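Local coordinates for protein thymidylate synthase 1 (Bacillus subtilis, PDB 1BKP) that catalyses the reductive methylation of dUMP to dTMP, with 5,10-methylenetetrahydrofolate giving both the methyl group and the reducing equivalents, at residues L130-L133 and K134-S138. Numbering follows the deposited sequence.
Sequences LHQL and KNNPS
The imidazole of His-131 lies against the side chain of Asn-135, one turn further along the helix: the amide group, its plane 28° from that of the ring, covers one face near the rim, with Asn-135 CB 3.6 Å from His-131 CE1. At the edge of the ring, and in its plane, His-131 ND1 donates a hydrogen bond of 3.1 Å to a lone pair of Gln-132 OE1. With CG anti to the backbone N (chi1 175°), the ring lies beside its own carbonyl carbon, on the side of the following turn. Replacing His-131 by alanine takes away the ring, and Gln-132 OE1 would probably lose this donor, its amide being freer to turn, while the side chain of Asn-135 would lose the surface it lies on. The side chains of Gln-132 and Asn-136 lie side by side and point the same way, but their amide planes are 67° apart, with Gln-132 NE2 3.4 Å from Asn-136 CB. Beneath them helix 125-135 finishes, a worked example of how a last turn closes: Asn-135 N bonds to His-131 O at 2.9 Å, and Asn-136 N to Gln-132 O at 2.7 Å. Asn-136 is the first residue to leave helical geometry. Leu-133 is buried against Ile-202 of helix 188-206 and Val-168 of strand 161-169; Pro-137 also packs on Val-168, and on Phe-24 of the second subunit, so the last turn packs on a helix and the sheet, and the loop just after it reaches the dimer partner.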
# COMPACT_ATOMS: atom_id res chain seq x y z
N LEU A 130 -18.72 1.80 -4.82
CA LEU A 130 -19.60 2.95 -5.17
C LEU A 130 -20.72 3.15 -4.11
O LEU A 130 -20.92 4.28 -3.57
CB LEU A 130 -20.22 2.73 -6.54
CG LEU A 130 -19.23 3.02 -7.70
CD1 LEU A 130 -19.92 2.65 -8.94
CD2 LEU A 130 -18.70 4.50 -7.82
N HIS A 131 -21.27 2.01 -3.67
CA HIS A 131 -22.32 2.00 -2.68
C HIS A 131 -21.79 2.55 -1.35
O HIS A 131 -22.41 3.38 -0.71
CB HIS A 131 -22.88 0.60 -2.50
CG HIS A 131 -23.91 0.50 -1.38
ND1 HIS A 131 -23.56 0.41 -0.05
CD2 HIS A 131 -25.26 0.58 -1.40
CE1 HIS A 131 -24.65 0.46 0.70
NE2 HIS A 131 -25.69 0.56 -0.10
N GLN A 132 -20.62 2.05 -0.92
CA GLN A 132 -20.02 2.44 0.37
C GLN A 132 -19.55 3.90 0.46
O GLN A 132 -19.72 4.55 1.51
CB GLN A 132 -18.85 1.50 0.70
CG GLN A 132 -19.35 0.05 1.06
CD GLN A 132 -20.28 0.04 2.33
OE1 GLN A 132 -21.49 -0.00 2.22
NE2 GLN A 132 -19.69 0.12 3.49
N LEU A 133 -19.04 4.44 -0.65
CA LEU A 133 -18.65 5.84 -0.64
C LEU A 133 -19.90 6.73 -0.39
O LEU A 133 -19.82 7.77 0.27
CB LEU A 133 -18.03 6.21 -2.00
CG LEU A 133 -16.61 5.64 -2.24
CD1 LEU A 133 -16.13 5.97 -3.66
CD2 LEU A 133 -15.65 6.27 -1.12
N LYS A 134 -21.04 6.33 -0.94
CA LYS A 134 -22.26 7.13 -0.72
C LYS A 134 -22.95 6.85 0.62
O LYS A 134 -23.50 7.77 1.19
CB LYS A 134 -23.33 6.84 -1.82
CG LYS A 134 -22.85 7.27 -3.23
CD LYS A 134 -23.91 7.05 -4.31
CE LYS A 134 -24.02 5.54 -4.60
NZ LYS A 134 -24.81 5.29 -5.86
N ASN A 135 -22.96 5.60 1.05
CA ASN A 135 -23.74 5.18 2.23
C ASN A 135 -22.95 4.97 3.52
O ASN A 135 -23.54 5.03 4.59
CB ASN A 135 -24.49 3.88 1.88
CG ASN A 135 -25.51 4.09 0.78
OD1 ASN A 135 -25.30 3.81 -0.43
ND2 ASN A 135 -26.50 4.79 1.14
N ASN A 136 -21.65 4.78 3.42
CA ASN A 136 -20.84 4.61 4.63
C ASN A 136 -19.60 5.44 4.34
O ASN A 136 -18.47 4.91 4.33
CB ASN A 136 -20.51 3.11 4.80
CG ASN A 136 -19.83 2.78 6.10
OD1 ASN A 136 -19.24 1.72 6.23
ND2 ASN A 136 -19.87 3.70 7.05
N PRO A 137 -19.79 6.77 4.17
CA PRO A 137 -18.62 7.61 3.83
C PRO A 137 -17.42 7.56 4.74
O PRO A 137 -16.31 7.62 4.28
CB PRO A 137 -19.16 9.03 3.84
CG PRO A 137 -20.51 8.93 4.62
CD PRO A 137 -21.04 7.57 4.39
N SER A 138 -17.66 7.45 6.04
CA SER A 138 -16.58 7.53 7.00
C SER A 138 -15.77 6.23 7.13
O SER A 138 -14.80 6.17 7.87
CB SER A 138 -17.19 7.89 8.39
OG SER A 138 -17.92 6.75 8.85